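Local structure of alginate lyase (Paenibacillus sp. FPU-7, 6KFN) at residues A[109-121]-A[136-150]. The protein probably cleaves the polysaccharide alginate by beta-elimination, as an alginate lyase. Numbering follows the deposited sequence. Where two conformers were deposited one is given.
With NA (sodium ion), chain B.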
loop_
_atom_site.group_PDB
_atom_site.type_symbol
_atom_site.label_atom_id
_atom_site.label_comp_id
_atom_site.label_asym_id
_atom_site.label_seq_id
_atom_site.Cartn_x
_atom_site.Cartn_y
_atom_site.Cartn_z
ATOM N N LEU A 109 6.280 -8.530 -4.550
ATOM C CA LEU A 109 7.068 -7.338 -4.745
ATOM C C LEU A 109 7.875 -6.988 -3.501
ATOM O O LEU A 109 7.482 -7.272 -2.369
ATOM C CB LEU A 109 6.172 -6.159 -5.119
ATOM C CG LEU A 109 5.211 -6.406 -6.285
ATOM C CD1 LEU A 109 4.560 -5.104 -6.686
ATOM C CD2 LEU A 109 5.923 -7.029 -7.481
ATOM N N GLU A 110 8.989 -6.317 -3.736
ATOM C CA GLU A 110 9.819 -5.757 -2.676
ATOM C C GLU A 110 10.044 -4.292 -3.029
ATOM O O GLU A 110 10.703 -4.013 -4.032
ATOM C CB GLU A 110 11.126 -6.547 -2.564
ATOM C CG GLU A 110 12.012 -6.108 -1.432
ATOM C CD GLU A 110 13.353 -6.827 -1.345
ATOM O OE1 GLU A 110 13.541 -7.848 -2.005
ATOM O OE2 GLU A 110 14.219 -6.318 -0.608
ATOM N N ILE A 111 9.467 -3.382 -2.227
ATOM C CA ILE A 111 9.403 -1.965 -2.559
ATOM C C ILE A 111 10.096 -1.217 -1.423
ATOM O O ILE A 111 9.680 -1.355 -0.266
ATOM C CB ILE A 111 7.951 -1.499 -2.721
ATOM C CG1 ILE A 111 7.256 -2.334 -3.800
ATOM C CG2 ILE A 111 7.893 -0.008 -2.996
ATOM C CD1 ILE A 111 5.782 -2.087 -3.907
ATOM N N TYR A 112 11.154 -0.469 -1.739
ATOM C CA TYR A 112 11.992 0.059 -0.669
ATOM C C TYR A 112 12.822 1.224 -1.161
ATOM O O TYR A 112 13.102 1.383 -2.353
ATOM C CB TYR A 112 12.939 -1.057 -0.125
ATOM C CG TYR A 112 13.846 -1.633 -1.202
ATOM C CD1 TYR A 112 13.372 -2.623 -2.060
ATOM C CD2 TYR A 112 15.126 -1.158 -1.435
ATOM C CE1 TYR A 112 14.106 -3.129 -3.084
ATOM C CE2 TYR A 112 15.908 -1.685 -2.519
ATOM C CZ TYR A 112 15.351 -2.669 -3.329
ATOM O OH TYR A 112 16.010 -3.256 -4.412
ATOM N N ASP A 113 13.271 2.020 -0.186
ATOM C CA ASP A 113 14.110 3.195 -0.421
ATOM C C ASP A 113 13.396 4.180 -1.354
ATOM O O ASP A 113 13.826 4.522 -2.453
ATOM C CB ASP A 113 15.521 2.858 -0.886
ATOM C CG ASP A 113 16.335 2.123 0.158
ATOM O OD1 ASP A 113 16.038 2.194 1.356
ATOM O OD2 ASP A 113 17.312 1.451 -0.286
ATOM N N ILE A 114 12.252 4.651 -0.840
ATOM C CA ILE A 114 11.296 5.494 -1.541
ATOM C C ILE A 114 11.229 6.845 -0.828
ATOM O O ILE A 114 11.198 6.912 0.407
ATOM C CB ILE A 114 9.900 4.810 -1.550
ATOM C CG1 ILE A 114 9.956 3.425 -2.209
ATOM C CG2 ILE A 114 8.874 5.683 -2.211
ATOM C CD1 ILE A 114 10.444 3.405 -3.639
ATOM N N GLY A 115 11.192 7.927 -1.604
ATOM C CA GLY A 115 11.188 9.258 -1.001
ATOM C C GLY A 115 9.937 9.571 -0.180
ATOM O O GLY A 115 10.033 10.111 0.931
ATOM N N ASP A 116 8.761 9.281 -0.745
ATOM C CA ASP A 116 7.465 9.460 -0.113
ATOM C C ASP A 116 6.851 8.070 0.080
ATOM O O ASP A 116 7.445 7.250 0.787
ATOM C CB ASP A 116 6.589 10.428 -0.930
ATOM C CG ASP A 116 7.086 11.870 -0.934
ATOM O OD1 ASP A 116 8.022 12.258 -0.223
ATOM O OD2 ASP A 116 6.429 12.643 -1.705
ATOM N N GLU A 117 5.692 7.796 -0.545
ATOM C CA GLU A 117 4.903 6.612 -0.211
ATOM C C GLU A 117 5.221 5.430 -1.130
ATOM O O GLU A 117 5.500 5.566 -2.322
ATOM C CB GLU A 117 3.403 6.927 -0.177
ATOM C CG GLU A 117 2.694 7.197 -1.503
ATOM C CD GLU A 117 2.750 8.623 -2.052
ATOM O OE1 GLU A 117 3.649 9.403 -1.663
ATOM O OE2 GLU A 117 1.910 8.973 -2.938
ATOM N N GLY A 118 5.118 4.233 -0.562
ATOM C CA GLY A 118 5.462 3.025 -1.287
ATOM C C GLY A 118 4.522 2.713 -2.438
ATOM O O GLY A 118 4.968 2.540 -3.578
ATOM N N VAL A 119 3.241 2.569 -2.120
ATOM C CA VAL A 119 2.198 2.222 -3.085
ATOM C C VAL A 119 1.046 3.179 -2.873
ATOM O O VAL A 119 0.624 3.382 -1.731
ATOM C CB VAL A 119 1.734 0.767 -2.919
ATOM C CG1 VAL A 119 0.568 0.413 -3.865
ATOM C CG2 VAL A 119 2.911 -0.184 -3.150
ATOM N N HIS A 120 0.492 3.726 -3.949
ATOM C CA HIS A 120 -0.625 4.654 -3.841
ATOM C C HIS A 120 -1.691 4.291 -4.867
ATOM O O HIS A 120 -1.433 4.290 -6.068
ATOM C CB HIS A 120 -0.138 6.065 -4.056
ATOM C CG HIS A 120 -1.112 7.155 -3.696
ATOM N ND1 HIS A 120 -0.661 8.377 -3.320
ATOM C CD2 HIS A 120 -2.468 7.211 -3.583
ATOM C CE1 HIS A 120 -1.685 9.177 -3.062
ATOM N NE2 HIS A 120 -2.792 8.501 -3.255
ATOM N N PHE A 121 -2.891 3.945 -4.375
ATOM C CA PHE A 121 -4.070 3.725 -5.216
ATOM C C PHE A 121 -4.808 5.063 -5.339
ATOM O O PHE A 121 -5.318 5.566 -4.339
ATOM C CB PHE A 121 -5.013 2.705 -4.591
ATOM C CG PHE A 121 -4.389 1.353 -4.340
ATOM C CD1 PHE A 121 -4.332 0.430 -5.339
ATOM C CD2 PHE A 121 -3.875 1.021 -3.112
ATOM C CE1 PHE A 121 -3.775 -0.817 -5.133
ATOM C CE2 PHE A 121 -3.316 -0.218 -2.887
ATOM C CZ PHE A 121 -3.271 -1.160 -3.919
ATOM N N TYR A 136 9.257 -1.373 2.692
ATOM C CA TYR A 136 10.057 -0.887 3.808
ATOM C C TYR A 136 10.838 0.332 3.346
ATOM O O TYR A 136 10.954 0.606 2.153
ATOM C CB TYR A 136 10.949 -2.023 4.386
ATOM C CG TYR A 136 11.964 -2.611 3.442
ATOM C CD1 TYR A 136 11.614 -3.614 2.543
ATOM C CD2 TYR A 136 13.292 -2.222 3.494
ATOM C CE1 TYR A 136 12.561 -4.191 1.705
ATOM C CE2 TYR A 136 14.239 -2.787 2.668
ATOM C CZ TYR A 136 13.890 -3.776 1.776
ATOM O OH TYR A 136 14.852 -4.329 0.975
ATOM N N ASN A 137 11.383 1.094 4.304
ATOM C CA ASN A 137 12.250 2.235 3.983
ATOM C C ASN A 137 11.566 3.215 3.020
ATOM O O ASN A 137 12.011 3.446 1.894
ATOM C CB ASN A 137 13.602 1.782 3.421
ATOM C CG ASN A 137 14.440 1.136 4.438
ATOM O OD1 ASN A 137 14.080 0.999 5.588
ATOM N ND2 ASN A 137 15.595 0.629 3.978
ATOM N N THR A 138 10.489 3.822 3.524
ATOM C CA THR A 138 9.741 4.868 2.813
ATOM C C THR A 138 9.853 6.172 3.575
ATOM O O THR A 138 10.266 6.201 4.735
ATOM C CB THR A 138 8.269 4.479 2.654
ATOM O OG1 THR A 138 7.714 4.285 3.950
ATOM C CG2 THR A 138 8.085 3.187 1.866
ATOM N N GLY A 139 9.467 7.281 2.946
ATOM C CA GLY A 139 9.589 8.563 3.590
ATOM C C GLY A 139 11.001 9.061 3.739
ATOM O O GLY A 139 11.265 9.899 4.626
ATOM N N LEU A 140 11.909 8.650 2.844
ATOM C CA LEU A 140 13.298 9.105 2.897
ATOM C C LEU A 140 13.444 10.583 2.565
ATOM O O LEU A 140 14.450 11.197 2.961
ATOM C CB LEU A 140 14.179 8.256 1.995
ATOM C CG LEU A 140 14.248 6.761 2.323
ATOM C CD1 LEU A 140 15.338 6.189 1.439
ATOM C CD2 LEU A 140 14.492 6.521 3.800
ATOM N N ILE A 141 12.498 11.159 1.845
ATOM C CA ILE A 141 12.515 12.566 1.474
ATOM C C ILE A 141 11.548 13.365 2.327
ATOM O O ILE A 141 11.883 14.430 2.831
ATOM C CB ILE A 141 12.233 12.715 -0.038
ATOM C CG1 ILE A 141 13.394 12.116 -0.862
ATOM C CG2 ILE A 141 11.938 14.216 -0.380
ATOM C CD1 ILE A 141 14.623 12.917 -0.856
ATOM N N GLU A 142 10.327 12.860 2.512
ATOM C CA GLU A 142 9.354 13.503 3.387
ATOM C C GLU A 142 8.722 12.468 4.286
ATOM O O GLU A 142 7.875 11.677 3.845
ATOM C CB GLU A 142 8.299 14.261 2.585
ATOM C CG GLU A 142 7.559 15.298 3.377
ATOM C CD GLU A 142 8.483 16.452 3.814
ATOM O OE1 GLU A 142 9.008 17.175 2.932
ATOM O OE2 GLU A 142 8.638 16.616 5.026
ATOM N N ALA A 143 9.110 12.456 5.563
ATOM C CA ALA A 143 8.619 11.453 6.491
ATOM C C ALA A 143 7.101 11.465 6.567
ATOM O O ALA A 143 6.471 10.411 6.644
ATOM C CB ALA A 143 9.204 11.691 7.884
ATOM N N GLY A 144 6.517 12.656 6.575
ATOM C CA GLY A 144 5.075 12.770 6.706
ATOM C C GLY A 144 4.289 12.354 5.482
ATOM O O GLY A 144 3.058 12.246 5.578
ATOM N N PHE A 145 4.974 12.130 4.374
ATOM C CA PHE A 145 4.419 11.544 3.143
ATOM C C PHE A 145 4.953 10.132 2.923
ATOM O O PHE A 145 4.960 9.619 1.811
ATOM C CB PHE A 145 4.778 12.424 1.927
ATOM C CG PHE A 145 4.273 13.843 1.957
ATOM C CD1 PHE A 145 3.177 14.253 2.717
ATOM C CD2 PHE A 145 4.885 14.784 1.158
ATOM C CE1 PHE A 145 2.712 15.544 2.695
ATOM C CE2 PHE A 145 4.435 16.101 1.161
ATOM C CZ PHE A 145 3.334 16.468 1.934
ATOM N N GLY A 146 5.424 9.481 4.004
ATOM C CA GLY A 146 6.127 8.223 3.905
ATOM C C GLY A 146 5.293 6.996 4.210
ATOM O O GLY A 146 5.795 6.054 4.842
ATOM N N GLU A 147 4.042 6.983 3.779
ATOM C CA GLU A 147 3.184 5.838 4.052
ATOM C C GLU A 147 3.687 4.609 3.307
ATOM O O GLU A 147 4.265 4.695 2.230
ATOM C CB GLU A 147 1.738 6.117 3.629
ATOM C CG GLU A 147 1.078 7.259 4.385
ATOM C CD GLU A 147 1.379 8.662 3.912
ATOM O OE1 GLU A 147 2.111 8.862 2.934
ATOM O OE2 GLU A 147 0.861 9.612 4.550
ATOM N N GLY A 148 3.420 3.438 3.880
ATOM C CA GLY A 148 3.677 2.214 3.148
ATOM C C GLY A 148 2.751 2.067 1.948
ATOM O O GLY A 148 3.187 1.947 0.801
ATOM N N ILE A 149 1.459 2.080 2.257
ATOM C CA ILE A 149 0.384 1.986 1.288
ATOM C C ILE A 149 -0.605 3.129 1.592
ATOM O O ILE A 149 -1.022 3.315 2.739
ATOM C CB ILE A 149 -0.327 0.632 1.319
ATOM C CG1 ILE A 149 0.696 -0.502 1.141
ATOM C CG2 ILE A 149 -1.428 0.582 0.273
ATOM C CD1 ILE A 149 0.121 -1.882 1.290
ATOM N N TYR A 150 -0.973 3.847 0.546
ATOM C CA TYR A 150 -1.814 5.047 0.626
ATOM C C TYR A 150 -3.002 4.791 -0.301
ATOM O O TYR A 150 -2.809 4.534 -1.494
ATOM C CB TYR A 150 -0.989 6.238 0.183
ATOM C CG TYR A 150 -1.527 7.609 0.457
ATOM C CD1 TYR A 150 -2.695 8.087 -0.088
ATOM C CD2 TYR A 150 -0.750 8.490 1.147
ATOM C CE1 TYR A 150 -3.100 9.405 0.083
ATOM C CE2 TYR A 150 -1.155 9.825 1.332
ATOM C CZ TYR A 150 -2.340 10.258 0.804
ATOM O OH TYR A 150 -2.696 11.574 0.913
HETATM NA NA NA B . -0.553 9.852 6.400
HETATM O O HOH W 1 1.241 11.058 7.438
HETATM O O HOH W 2 -1.227 11.822 5.145
HETATM O O HOH W 3 -1.737 10.526 8.342
#
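Ile149 rests its CG2 against the ring edge of Phe121, 3.8 Å from CE2, while its CG1 side meets Val119; this is the apolar interior of two successive coils. Val119 O accepts from Tyr150 N (2.8 Å) and Tyr150 O from Phe121 N (2.9 Å). On the other face of these strands His120 and Tyr150, bridge partners, form an offset stack, centroids 4.1 Å apart; both have CG anti to the backbone N (chi1 -168° and -167°), and the rings run alongside each other. In the ring plane, His120 ND1 donates a nearly straight 2.7 Å bond to Glu117 OE2, which, with the bond from NE2 to Gly152 O, holds the imidazole's rotation; Lys94 pairs with Glu117 OE1 and with Asp116. On the strand before the corner at Asp113, Tyr112 CB sits over the centre of the Tyr136 ring, and Tyr136 OH reaches the anti lone pair of Glu110 OE2 at 2.6 Å. A leucine in place of Tyr136 would probably leave that carboxylate without its hydroxyl mate and Tyr112 CB without an aromatic face. At the polar edge Asn137 ND2 bonds Asp113 OD1, planes nearly parallel, the bond tilted out of both. After the loop, Glu147 OE2 binds sodium with Glu182 and Asp185. Such in-register pairing between parallel coils characterises the right-handed beta-helix of pectate lyase-like proteins.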